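Local coordinates for thermophilic dibenzothiophene desulfurization enzyme C (Paenibacillus sp. A11-2, PDB 5XDC), which probably catalyses the FMNH2- and oxygen-dependent oxidation of dibenzothiophene to its 5-oxide and 5,5-dioxide, as a DszC-family flavin monooxygenase, at residues Gly53-Leu58 and His89-His94; Ser82-Leu87 and Met207-Ser212. All coordinates share one frame; numbering follows the deposited sequence.

Interaction 1: residues Gly53-Leu58 and His89-His94; sequences GLLTLL and HLFGYH
His94 NE2 donates to the carbonyl oxygen Leu55 O at 2.9 Å, and this is the one hydrogen bond that crosses between 53-58 and 89-94. The N-H reaches the oxygen in the carbonyl plane, on a lone pair, with a C=O...N angle of 120°, while the oxygen itself lies slightly out of the imidazole plane. At the other nitrogen, ND1 is hydrogen-bonded to the backbone N of Leu124, so the ring is held at both nitrogens and its rotation is fixed. That pattern is consistent with a neutral ring carrying its proton on NE2.

Leu55 also uses its side chain on the same histidine. Its CD2 methyl sits over the middle of one ring face, 3.5 Å from the centroid and almost on the ring normal, a CH-pi contact. His94 has its CG anti to the backbone N (chi1 164°), which carries the imidazole from helix 85-104 toward 53-58, within range of both the carbonyl and the methyl.

One helical turn earlier, Phe91 brings its ring into the leucines. Leu54 CB meets the ring edge near its plane, 3.9 Å from Phe91 CE1, and Leu57 CD1 approaches Phe91 CZ at 4.2 Å, its side chain crossing that of Phe91 at about a right angle. Phe95 meets Phe91 edge-to-face.

Here the turn that follows helix 43-52, with its short 3-10 segment at 54-55, is joined to the first half of helix 85-104. Helix 16-38 packs on Leu54 and Leu57, helix 70-83 lies against Phe91, and Ile49 of helix 43-52 touches both Leu55 and Phe91, all within the helical N-terminal domain of the acyl-CoA dehydrogenase fold.

Interaction 2: residues Ser82-Leu87 and Met207-Ser212; sequences SADASL and MRQTDS. With IND (indole), chain J.
Ser86 is the centre of the contact: its hydroxyl OG accepts a hydrogen bond from Gln209 N at 3.0 Å, with an N-H...O angle of 158°. CB of Ser86 lies 3.7 Å from CB of Gln209, and the Thr210 methyl CG2 comes within 3.6 Å of Ser86 CA. Beside this, the thioether of Met207 packs on Ala85, SD being 3.9 Å from the methyl CB; a bend at chi2 (-61°) folds the methionine chain back toward the helix start.

Met207, Thr210 and Ser212 line the indole pocket. Ser212 OG comes nearest, 3.2 Å from indole C2, and Met207 CB stands beside N1.

Residues Met207 to Thr210 form a type I turn. Thr210 OG1 donates to Met207 O at 2.9 Å, its hydroxyl lying between backbone N and carbonyl carbon (chi1 63°); Trp202 NE1 also bonds that carbonyl, and Thr210 N adds a weak turn bond. On the helix side, Asp84 is the N-cap: OD1 accepts from Leu87 N, met from well above the carboxylate plane. OD2 forms a salt bridge with Arg35, and a water bridges Asp84 OD2 and Gln209 OE1, 2.8 Å from the latter, while Gln209 NE2 is held by the carbonyl of Gly39.

The contact thus sets the beginning of helix 85-104 against the loop between strands 196-198 and 215-217. Helix 16-38 packs along Ala83, Asp84 and Leu87, while helix 376-385 touches Ala85 and also receives Met207 and Arg208, so N-terminal, middle and C-terminal parts of the fold converge here.

How the interactions relate
Helix 85-104 is common to both contacts: interaction 2 uses its first turn and interaction 1 the stretch just after it, their centres about 14 Å apart. Along the chain the segments run 53-58, 82-87, 89-94, 207-212, so the two contacts alternate. Interaction 1 stays within the N-terminal helical domain, whereas interaction 2 joins that domain to the middle one. They also touch directly, His89 CG lying 3.5 Å from Thr210 CG2 and Leu90 CD1 packing on Gln209 O. The shared helix therefore connects a buried helical interior with the indole pocket, probably the active site, where His89 meets indole and Tyr93 belongs to the FMN site.

Interaction 1: residues Gly53-Leu58 and His89-His94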
loop_
_atom_site.group_PDB
_atom_site.type_symbol
_atom_site.label_atom_id
_atom_site.label_comp_id
_atom_site.label_asym_id
_atom_site.label_seq_id
_atom_site.Cartn_x
_atom_site.Cartn_y
_atom_site.Cartn_z
ATOM N N GLY B 53 -16.700 38.408 -8.734
ATOM C CA GLY B 53 -17.112 38.113 -10.089
ATOM C C GLY B 53 -16.918 36.675 -10.535
ATOM O O GLY B 53 -17.487 36.281 -11.557
ATOM N N LEU B 54 -16.183 35.849 -9.781
ATOM C CA LEU B 54 -15.855 34.516 -10.269
ATOM C C LEU B 54 -17.068 33.589 -10.388
ATOM O O LEU B 54 -17.006 32.612 -11.142
ATOM C CB LEU B 54 -14.793 33.870 -9.373
ATOM C CG LEU B 54 -13.435 34.575 -9.320
ATOM C CD1 LEU B 54 -12.465 33.746 -8.476
ATOM C CD2 LEU B 54 -12.867 34.827 -10.709
ATOM N N LEU B 55 -18.180 33.866 -9.702
ATOM C CA LEU B 55 -19.360 33.025 -9.895
ATOM C C LEU B 55 -19.861 33.086 -11.333
ATOM O O LEU B 55 -20.594 32.190 -11.766
ATOM C CB LEU B 55 -20.480 33.422 -8.927
ATOM C CG LEU B 55 -20.169 33.281 -7.430
ATOM C CD1 LEU B 55 -21.175 34.020 -6.530
ATOM C CD2 LEU B 55 -20.105 31.809 -7.013
ATOM N N THR B 56 -19.466 34.116 -12.091
ATOM C CA THR B 56 -19.872 34.269 -13.479
ATOM C C THR B 56 -18.831 33.725 -14.456
ATOM O O THR B 56 -18.899 34.032 -15.647
ATOM C CB THR B 56 -20.150 35.745 -13.797
ATOM O OG1 THR B 56 -18.922 36.470 -13.870
ATOM C CG2 THR B 56 -21.029 36.392 -12.732
ATOM N N LEU B 57 -17.880 32.906 -13.980
ATOM C CA LEU B 57 -16.776 32.449 -14.829
ATOM C C LEU B 57 -17.249 31.851 -16.146
ATOM O O LEU B 57 -16.620 32.071 -17.188
ATOM C CB LEU B 57 -15.908 31.424 -14.080
ATOM C CG LEU B 57 -14.765 32.031 -13.262
ATOM C CD1 LEU B 57 -14.196 31.034 -12.247
ATOM C CD2 LEU B 57 -13.643 32.506 -14.197
ATOM N N LEU B 58 -18.314 31.056 -16.128
ATOM C CA LEU B 58 -18.729 30.309 -17.310
ATOM C C LEU B 58 -19.847 30.989 -18.092
ATOM O O LEU B 58 -20.233 30.481 -19.152
ATOM C CB LEU B 58 -19.169 28.889 -16.931
ATOM C CG LEU B 58 -18.068 27.959 -16.413
ATOM C CD1 LEU B 58 -18.679 26.659 -15.906
ATOM C CD2 LEU B 58 -17.028 27.675 -17.485
ATOM N N HIS B 89 -15.747 23.676 -1.779
ATOM C CA HIS B 89 -16.935 22.878 -2.054
ATOM C C HIS B 89 -18.109 23.762 -2.478
ATOM O O HIS B 89 -18.768 23.493 -3.486
ATOM C CB HIS B 89 -17.242 22.061 -0.797
ATOM C CG HIS B 89 -18.582 21.411 -0.769
ATOM N ND1 HIS B 89 -18.732 20.074 -0.476
ATOM C CD2 HIS B 89 -19.834 21.914 -0.877
ATOM C CE1 HIS B 89 -20.016 19.769 -0.463
ATOM N NE2 HIS B 89 -20.706 20.866 -0.715
ATOM N N LEU B 90 -18.375 24.830 -1.730
ATOM C CA LEU B 90 -19.504 25.693 -2.072
ATOM C C LEU B 90 -19.311 26.294 -3.455
ATOM O O LEU B 90 -20.228 26.293 -4.283
ATOM C CB LEU B 90 -19.665 26.798 -1.027
ATOM C CG LEU B 90 -20.162 26.384 0.356
ATOM C CD1 LEU B 90 -19.995 27.522 1.333
ATOM C CD2 LEU B 90 -21.607 25.922 0.261
ATOM N N PHE B 91 -18.114 26.806 -3.705
ATOM C CA PHE B 91 -17.757 27.384 -4.996
ATOM C C PHE B 91 -17.863 26.339 -6.110
ATOM O O PHE B 91 -18.520 26.563 -7.134
ATOM C CB PHE B 91 -16.350 27.968 -4.849
ATOM C CG PHE B 91 -15.819 28.688 -6.062
ATOM C CD1 PHE B 91 -16.249 29.966 -6.375
ATOM C CD2 PHE B 91 -14.831 28.107 -6.835
ATOM C CE1 PHE B 91 -15.739 30.633 -7.467
ATOM C CE2 PHE B 91 -14.308 28.777 -7.943
ATOM C CZ PHE B 91 -14.755 30.050 -8.239
ATOM N N GLY B 92 -17.287 25.152 -5.896
ATOM C CA GLY B 92 -17.378 24.100 -6.904
ATOM C C GLY B 92 -18.808 23.667 -7.194
ATOM O O GLY B 92 -19.193 23.489 -8.356
ATOM N N TYR B 93 -19.620 23.482 -6.138
ATOM C CA TYR B 93 -20.992 23.035 -6.324
ATOM C C TYR B 93 -21.814 24.074 -7.071
ATOM O O TYR B 93 -22.733 23.720 -7.811
ATOM C CB TYR B 93 -21.653 22.755 -4.982
ATOM C CG TYR B 93 -21.577 21.337 -4.514
ATOM C CD1 TYR B 93 -20.415 20.835 -3.936
ATOM C CD2 TYR B 93 -22.675 20.505 -4.610
ATOM C CE1 TYR B 93 -20.343 19.528 -3.481
ATOM C CE2 TYR B 93 -22.621 19.183 -4.149
ATOM C CZ TYR B 93 -21.447 18.700 -3.586
ATOM O OH TYR B 93 -21.353 17.395 -3.120
ATOM N N HIS B 94 -21.512 25.351 -6.864
ATOM C CA HIS B 94 -22.145 26.398 -7.656
ATOM C C HIS B 94 -21.990 26.112 -9.147
ATOM O O HIS B 94 -22.955 26.213 -9.906
ATOM C CB HIS B 94 -21.548 27.745 -7.284
ATOM C CG HIS B 94 -21.834 28.836 -8.268
ATOM N ND1 HIS B 94 -22.949 29.643 -8.186
ATOM C CD2 HIS B 94 -21.131 29.268 -9.340
ATOM C CE1 HIS B 94 -22.930 30.515 -9.181
ATOM N NE2 HIS B 94 -21.839 30.305 -9.899
#

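Interaction 2: residues Ser82-Leu87 and Met207-Ser212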
loop_
_atom_site.group_PDB
_atom_site.type_symbol
_atom_site.label_atom_id
_atom_site.label_comp_id
_atom_site.label_asym_id
_atom_site.label_seq_id
_atom_site.Cartn_x
_atom_site.Cartn_y
_atom_site.Cartn_z
ATOM N N SER B 82 -7.848 24.407 -1.346
ATOM C CA SER B 82 -6.599 24.233 -0.615
ATOM C C SER B 82 -6.528 25.134 0.606
ATOM O O SER B 82 -5.809 24.810 1.554
ATOM C CB SER B 82 -5.402 24.499 -1.536
ATOM O OG SER B 82 -5.201 25.886 -1.770
ATOM N N ALA B 83 -7.253 26.253 0.595
ATOM C CA ALA B 83 -7.321 27.187 1.711
ATOM C C ALA B 83 -8.459 26.868 2.665
ATOM O O ALA B 83 -8.289 26.951 3.887
ATOM C CB ALA B 83 -7.504 28.617 1.187
ATOM N N ASP B 84 -9.623 26.526 2.118
ATOM C CA ASP B 84 -10.826 26.302 2.912
ATOM C C ASP B 84 -11.672 25.319 2.118
ATOM O O ASP B 84 -12.229 25.684 1.077
ATOM C CB ASP B 84 -11.565 27.616 3.166
ATOM C CG ASP B 84 -12.803 27.443 4.022
ATOM O OD1 ASP B 84 -13.529 26.447 3.832
ATOM O OD2 ASP B 84 -13.055 28.332 4.870
ATOM N N ALA B 85 -11.739 24.069 2.580
ATOM C CA ALA B 85 -12.404 23.037 1.799
ATOM C C ALA B 85 -13.898 23.282 1.683
ATOM O O ALA B 85 -14.499 22.905 0.677
ATOM C CB ALA B 85 -12.137 21.654 2.405
ATOM N N SER B 86 -14.524 23.876 2.707
ATOM C CA SER B 86 -15.951 24.168 2.620
ATOM C C SER B 86 -16.222 25.230 1.571
ATOM O O SER B 86 -17.172 25.112 0.784
ATOM C CB SER B 86 -16.478 24.638 3.973
ATOM O OG SER B 86 -16.541 23.573 4.919
ATOM N N LEU B 87 -15.409 26.281 1.552
ATOM C CA LEU B 87 -15.594 27.315 0.544
ATOM C C LEU B 87 -15.261 26.790 -0.850
ATOM O O LEU B 87 -15.955 27.116 -1.813
ATOM C CB LEU B 87 -14.765 28.545 0.889
ATOM C CG LEU B 87 -15.337 29.379 2.042
ATOM C CD1 LEU B 87 -14.337 30.410 2.547
ATOM C CD2 LEU B 87 -16.626 30.064 1.601
ATOM N N MET B 207 -16.035 19.356 6.108
ATOM C CA MET B 207 -16.895 20.179 5.250
ATOM C C MET B 207 -17.950 20.903 6.090
ATOM O O MET B 207 -19.122 21.001 5.725
ATOM C CB MET B 207 -17.551 19.336 4.157
ATOM C CG MET B 207 -16.553 18.759 3.137
ATOM S SD MET B 207 -15.679 20.108 2.284
ATOM C CE MET B 207 -14.905 19.203 0.939
ATOM N N ARG B 208 -17.506 21.459 7.212
ATOM C CA ARG B 208 -18.424 21.892 8.258
ATOM C C ARG B 208 -19.178 23.173 7.915
ATOM O O ARG B 208 -20.189 23.462 8.572
ATOM C CB ARG B 208 -17.657 22.088 9.567
ATOM C CG ARG B 208 -17.284 20.764 10.237
ATOM C CD ARG B 208 -16.640 20.963 11.596
ATOM N NE ARG B 208 -17.399 21.857 12.463
ATOM C CZ ARG B 208 -18.514 21.532 13.108
ATOM N NH1 ARG B 208 -19.045 20.324 12.991
ATOM N NH2 ARG B 208 -19.104 22.430 13.877
ATOM N N GLN B 209 -18.716 23.956 6.932
ATOM C CA GLN B 209 -19.384 25.196 6.545
ATOM C C GLN B 209 -20.033 25.118 5.160
ATOM O O GLN B 209 -20.236 26.146 4.511
ATOM C CB GLN B 209 -18.407 26.374 6.617
ATOM C CG GLN B 209 -18.024 26.728 8.055
ATOM C CD GLN B 209 -17.519 28.149 8.200
ATOM O OE1 GLN B 209 -16.476 28.521 7.645
ATOM N NE2 GLN B 209 -18.271 28.966 8.935
ATOM N N THR B 210 -20.411 23.918 4.722
ATOM C CA THR B 210 -21.053 23.750 3.424
ATOM C C THR B 210 -22.574 23.768 3.507
ATOM O O THR B 210 -23.231 23.641 2.469
ATOM C CB THR B 210 -20.605 22.446 2.752
ATOM O OG1 THR B 210 -20.997 21.309 3.536
ATOM C CG2 THR B 210 -19.083 22.457 2.528
ATOM N N ASP B 211 -23.146 23.911 4.701
ATOM C CA ASP B 211 -24.599 23.901 4.898
ATOM C C ASP B 211 -25.296 22.824 4.066
ATOM O O ASP B 211 -26.222 23.079 3.288
ATOM C CB ASP B 211 -25.171 25.277 4.616
ATOM C CG ASP B 211 -25.196 26.136 5.857
ATOM O OD1 ASP B 211 -25.984 25.820 6.784
ATOM O OD2 ASP B 211 -24.431 27.096 5.891
ATOM N N SER B 212 -24.857 21.584 4.287
ATOM C CA SER B 212 -25.336 20.433 3.541
ATOM C C SER B 212 -26.418 19.677 4.297
ATOM O O SER B 212 -26.592 18.469 4.107
ATOM C CB SER B 212 -24.167 19.516 3.189
ATOM O OG SER B 212 -23.287 20.170 2.295
HETATM N N1 IND J . -20.304 16.944 2.596
HETATM C C2 IND J . -20.967 17.992 2.116
HETATM C C3 IND J . -21.779 17.452 1.289
HETATM C C4 IND J . -22.462 15.246 0.345
HETATM C C5 IND J . -22.147 13.888 0.447
HETATM C C6 IND J . -21.136 13.450 1.327
HETATM C C7 IND J . -20.442 14.372 2.104
HETATM C C8 IND J . -20.749 15.716 2.014
HETATM C C9 IND J . -21.777 16.155 1.110
HETATM O O HOH W 1 -14.745 26.560 6.634
#